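Local coordinates for PvdO (Pseudomonas aeruginosa, PDB 5HHA), which probably acts in the periplasm in maturation of the pyoverdine chromophore, binds calcium and has a fold related to formylglycine-generating enzymes, at residues S180-Y188 against T197-P205. Numbering follows the deposited sequence.
Sequences SIAKHANTY and TSPVGSFPP. With CA (calcium ion), chain C.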
ATOM      1  N   SER A 180      17.930  -0.416  11.377  1.00 10.94           N
ATOM      2  CA  SER A 180      18.019  -0.799   9.978  1.00 10.23           C
ATOM      3  C   SER A 180      17.024  -1.904   9.745  1.00 11.41           C
ATOM      4  O   SER A 180      16.891  -2.826  10.563  1.00 10.98           O
ATOM      5  CB  SER A 180      19.431  -1.262   9.663  1.00 11.99           C
ATOM      6  OG  SER A 180      19.543  -1.689   8.321  1.00 12.07           O
ATOM      7  N   ILE A 181      16.303  -1.805   8.633  1.00  9.84           N
ATOM      8  CA  ILE A 181      15.301  -2.805   8.279  1.00 10.44           C
ATOM      9  C   ILE A 181      15.583  -3.357   6.881  1.00 10.07           C
ATOM     10  O   ILE A 181      14.672  -3.843   6.211  1.00 10.35           O
ATOM     11  CB  ILE A 181      13.874  -2.229   8.376  1.00  9.96           C
ATOM     12  CG1 ILE A 181      13.636  -1.055   7.415  1.00  9.20           C
ATOM     13  CG2 ILE A 181      13.587  -1.800   9.802  1.00 10.34           C
ATOM     14  CD1 ILE A 181      12.202  -0.538   7.428  1.00 10.29           C
ATOM     15  N   ALA A 182      16.835  -3.254   6.458  1.00 10.33           N
ATOM     16  CA  ALA A 182      17.237  -3.669   5.114  1.00 11.49           C
ATOM     17  C   ALA A 182      17.069  -5.156   4.818  1.00 11.68           C
ATOM     18  O   ALA A 182      17.061  -5.532   3.636  1.00 13.28           O
ATOM     19  CB  ALA A 182      18.653  -3.268   4.880  1.00 14.63           C
ATOM     20  N   LYS A 183      16.927  -5.999   5.834  1.00 10.48           N
ATOM     21  CA  LYS A 183      16.578  -7.409   5.610  1.00 11.33           C
ATOM     22  C   LYS A 183      15.092  -7.632   5.364  1.00 12.08           C
ATOM     23  O   LYS A 183      14.688  -8.714   4.940  1.00 13.10           O
ATOM     24  CB  LYS A 183      17.037  -8.287   6.789  1.00 15.37           C
ATOM     25  CG  LYS A 183      18.547  -8.397   6.924  1.00 20.55           C
ATOM     26  CD  LYS A 183      19.183  -9.024   5.696  1.00 29.62           C
ATOM     27  CE  LYS A 183      20.683  -9.205   5.878  1.00 37.72           C
ATOM     28  NZ  LYS A 183      21.294  -9.926   4.720  1.00 41.81           N
ATOM     29  N   HIS A 184      14.260  -6.622   5.645  1.00 11.45           N
ATOM     30  CA  HIS A 184      12.819  -6.746   5.519  1.00 10.35           C
ATOM     31  C   HIS A 184      12.121  -5.735   4.633  1.00  8.93           C
ATOM     32  O   HIS A 184      10.956  -5.915   4.354  1.00 10.44           O
ATOM     33  CB  HIS A 184      12.186  -6.744   6.910  1.00 11.54           C
ATOM     34  CG  HIS A 184      12.541  -7.954   7.703  1.00 11.62           C
ATOM     35  ND1 HIS A 184      11.856  -9.154   7.625  1.00 15.80           N
ATOM     36  CD2 HIS A 184      13.582  -8.163   8.534  1.00 11.63           C
ATOM     37  CE1 HIS A 184      12.459 -10.040   8.396  1.00 12.86           C
ATOM     38  NE2 HIS A 184      13.503  -9.464   8.961  1.00 16.15           N
ATOM     39  N   ALA A 185      12.797  -4.677   4.209  1.00  9.54           N
ATOM     40  CA  ALA A 185      12.119  -3.661   3.425  1.00  8.90           C
ATOM     41  C   ALA A 185      13.070  -2.850   2.607  1.00  8.85           C
ATOM     42  O   ALA A 185      14.206  -2.634   2.975  1.00  8.91           O
ATOM     43  CB  ALA A 185      11.346  -2.733   4.359  1.00  9.11           C
ATOM     44  N   ASN A 186      12.563  -2.340   1.493  1.00  8.83           N
ATOM     45  CA  ASN A 186      13.314  -1.478   0.599  1.00  8.42           C
ATOM     46  C   ASN A 186      13.068  -0.002   0.877  1.00  7.96           C
ATOM     47  O   ASN A 186      11.965   0.496   0.647  1.00  8.37           O
ATOM     48  CB  ASN A 186      12.949  -1.808  -0.860  1.00  9.06           C
ATOM     49  CG  ASN A 186      13.718  -0.987  -1.868  1.00  8.83           C
ATOM     50  OD1 ASN A 186      14.732  -0.386  -1.557  1.00  9.39           O
ATOM     51  ND2 ASN A 186      13.285  -1.026  -3.113  1.00 10.14           N
ATOM     52  N   THR A 187      14.066   0.661   1.445  1.00  7.83           N
ATOM     53  CA  THR A 187      13.975   2.075   1.787  1.00  7.55           C
ATOM     54  C   THR A 187      15.195   2.769   1.223  1.00  8.46           C
ATOM     55  O   THR A 187      15.910   2.170   0.413  1.00  9.00           O
ATOM     56  CB  THR A 187      13.813   2.331   3.299  1.00  8.56           C
ATOM     57  OG1 THR A 187      15.023   2.007   4.003  1.00  8.57           O
ATOM     58  CG2 THR A 187      12.639   1.537   3.825  1.00  8.94           C
ATOM     59  N   TYR A 188      15.434   4.026   1.566  1.00  7.84           N
ATOM     60  CA  TYR A 188      16.497   4.817   0.946  1.00  9.29           C
ATOM     61  C   TYR A 188      17.830   4.092   0.906  1.00  7.70           C
ATOM     62  O   TYR A 188      18.296   3.542   1.885  1.00  8.65           O
ATOM     63  CB  TYR A 188      16.692   6.138   1.718  1.00  8.63           C
ATOM     64  CG  TYR A 188      17.902   6.888   1.236  1.00  8.36           C
ATOM     65  CD1 TYR A 188      17.885   7.540   0.017  1.00 10.60           C
ATOM     66  CD2 TYR A 188      19.098   6.884   1.965  1.00  9.65           C
ATOM     67  CE1 TYR A 188      19.021   8.177  -0.464  1.00 12.12           C
ATOM     68  CE2 TYR A 188      20.234   7.529   1.489  1.00 12.20           C
ATOM     69  CZ  TYR A 188      20.178   8.162   0.293  1.00 11.33           C
ATOM     70  OH  TYR A 188      21.326   8.793  -0.156  1.00 14.64           O
ATOM     71  N   THR A 197      12.889   0.927  -6.845  1.00  9.10           N
ATOM     72  CA  THR A 197      12.030  -0.154  -6.344  1.00  8.76           C
ATOM     73  C   THR A 197      12.662  -1.523  -6.602  1.00  8.57           C
ATOM     74  O   THR A 197      13.571  -1.668  -7.453  1.00  9.87           O
ATOM     75  CB  THR A 197      10.632  -0.092  -6.947  1.00  9.00           C
ATOM     76  OG1 THR A 197      10.765  -0.123  -8.373  1.00  9.04           O
ATOM     77  CG2 THR A 197       9.901   1.171  -6.528  1.00  9.65           C
ATOM     78  N   SER A 198      12.176  -2.517  -5.884  1.00  8.34           N
ATOM     79  CA  SER A 198      12.584  -3.897  -5.991  1.00  8.49           C
ATOM     80  C   SER A 198      11.411  -4.708  -6.512  1.00  9.32           C
ATOM     81  O   SER A 198      10.253  -4.342  -6.360  1.00  8.71           O
ATOM     82  CB  SER A 198      12.984  -4.413  -4.598  1.00  8.85           C
ATOM     83  OG  SER A 198      12.030  -4.002  -3.597  1.00  9.01           O
ATOM     84  N   PRO A 199      11.692  -5.858  -7.142  1.00  9.27           N
ATOM     85  CA  PRO A 199      10.582  -6.727  -7.516  1.00  9.44           C
ATOM     86  C   PRO A 199       9.749  -7.017  -6.292  1.00  8.53           C
ATOM     87  O   PRO A 199      10.275  -7.179  -5.196  1.00  8.82           O
ATOM     88  CB  PRO A 199      11.273  -8.001  -8.039  1.00 11.19           C
ATOM     89  CG  PRO A 199      12.650  -7.564  -8.392  1.00 12.27           C
ATOM     90  CD  PRO A 199      13.006  -6.417  -7.485  1.00  9.29           C
ATOM     91  N   VAL A 200       8.446  -7.127  -6.459  1.00  9.10           N
ATOM     92  CA  VAL A 200       7.592  -7.385  -5.311  1.00  9.79           C
ATOM     93  C   VAL A 200       7.997  -8.712  -4.671  1.00 10.34           C
ATOM     94  O   VAL A 200       8.343  -9.682  -5.374  1.00 10.41           O
ATOM     95  CB  VAL A 200       6.101  -7.349  -5.689  1.00  8.70           C
ATOM     96  CG1 VAL A 200       5.744  -5.971  -6.258  1.00 10.78           C
ATOM     97  CG2 VAL A 200       5.736  -8.482  -6.675  1.00 10.80           C
ATOM     98  N   GLY A 201       7.992  -8.758  -3.340  1.00  9.47           N
ATOM     99  CA  GLY A 201       8.314  -9.982  -2.631  1.00 10.08           C
ATOM    100  C   GLY A 201       9.800 -10.278  -2.507  1.00 10.42           C
ATOM    101  O   GLY A 201      10.176 -11.454  -2.381  1.00 12.18           O
ATOM    102  N   SER A 202      10.667  -9.272  -2.545  1.00  9.90           N
ATOM    103  CA  SER A 202      12.108  -9.474  -2.441  1.00 10.34           C
ATOM    104  C   SER A 202      12.568  -9.608  -0.988  1.00 10.84           C
ATOM    105  O   SER A 202      13.772  -9.830  -0.746  1.00 11.25           O
ATOM    106  CB  SER A 202      12.872  -8.350  -3.124  1.00 11.05           C
ATOM    107  OG  SER A 202      12.641  -8.376  -4.525  1.00 11.37           O
ATOM    108  N   PHE A 203      11.638  -9.491  -0.044  1.00 10.56           N
ATOM    109  CA  PHE A 203      11.941  -9.594   1.389  1.00  9.88           C
ATOM    110  C   PHE A 203      10.878 -10.508   1.998  1.00 10.38           C
ATOM    111  O   PHE A 203       9.863 -10.800   1.358  1.00 10.49           O
ATOM    112  CB  PHE A 203      11.909  -8.198   2.050  1.00 10.65           C
ATOM    113  CG  PHE A 203      12.795  -7.204   1.363  1.00  9.39           C
ATOM    114  CD1 PHE A 203      12.331  -6.432   0.321  1.00  8.71           C
ATOM    115  CD2 PHE A 203      14.134  -7.089   1.703  1.00 11.70           C
ATOM    116  CE1 PHE A 203      13.192  -5.563  -0.362  1.00 10.45           C
ATOM    117  CE2 PHE A 203      14.965  -6.228   1.049  1.00 10.66           C
ATOM    118  CZ  PHE A 203      14.505  -5.468   0.007  1.00  9.33           C
ATOM    119  N   PRO A 204      11.060 -10.953   3.244  1.00  9.94           N
ATOM    120  CA  PRO A 204      10.102 -11.904   3.806  1.00 11.18           C
ATOM    121  C   PRO A 204       8.737 -11.303   4.034  1.00 10.73           C
ATOM    122  O   PRO A 204       8.614 -10.069   4.210  1.00 11.54           O
ATOM    123  CB  PRO A 204      10.730 -12.280   5.155  1.00 12.17           C
ATOM    124  CG  PRO A 204      12.207 -12.080   4.942  1.00 12.36           C
ATOM    125  CD  PRO A 204      12.282 -10.858   4.063  1.00 11.84           C
ATOM    126  N   PRO A 205       7.703 -12.135   4.043  1.00 10.75           N
ATOM    127  CA  PRO A 205       6.360 -11.645   4.309  1.00 11.49           C
ATOM    128  C   PRO A 205       6.129 -11.490   5.799  1.00 11.48           C
ATOM    129  O   PRO A 205       6.914 -12.022   6.608  1.00 12.35           O
ATOM    130  CB  PRO A 205       5.480 -12.752   3.744  1.00 13.29           C
ATOM    131  CG  PRO A 205       6.277 -13.986   3.993  1.00 13.94           C
ATOM    132  CD  PRO A 205       7.721 -13.592   3.793  1.00 11.88           C
TER
HETATM  133 CA    CA C 301      16.815   0.695  -1.166  1.00  8.33          CA
HETATM  134  O   HOH W   1      10.011  -8.331   5.576  1.00 19.90           O
HETATM  135  O   HOH W   2      16.015   2.545  -2.413  1.00 10.57           O
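Phe203 lays its ring against the backbone of Ala182 to Asn186, and most of the contact between these two irregular loop segments is of this van der Waals kind. Ala185 N stands 3.7 Å above one ring face, nearer the ring's margin than its centre, while Lys183 O lies at the ring edge. With CG beside its own backbone N (chi1 -54°), the ring is turned across the 180-188 segment, where CE1 meets Asn186 CB at 3.8 Å. Pro204 continues the packing: its CD sits 3.3 Å from Lys183 O, and the Pro204 and His184 side chains cross at about a right angle, CD and CG each coming 4.0 Å from His184 ND1.

A water joins the segments at the His184 end. Lying in the plane of the imidazole, 2.9 Å from His184 ND1, it donates to His184 O and, at 2.6 Å, to Pro204 O.

The Asn186 end of the contact is tied to the metal. Asn186, its CG anti to the backbone N (chi1 -178°), gives OD1 to calcium at 2.4 Å, whereas ND2 bonds to Phe196 O, so both ends of the amide are held. Thr187 O and a water also bind the ion, with Gly189 O, Asp192 OD2 and Tyr194 O among the remaining ligands of this loop-built calcium site within the domain related to formylglycine-generating enzymes.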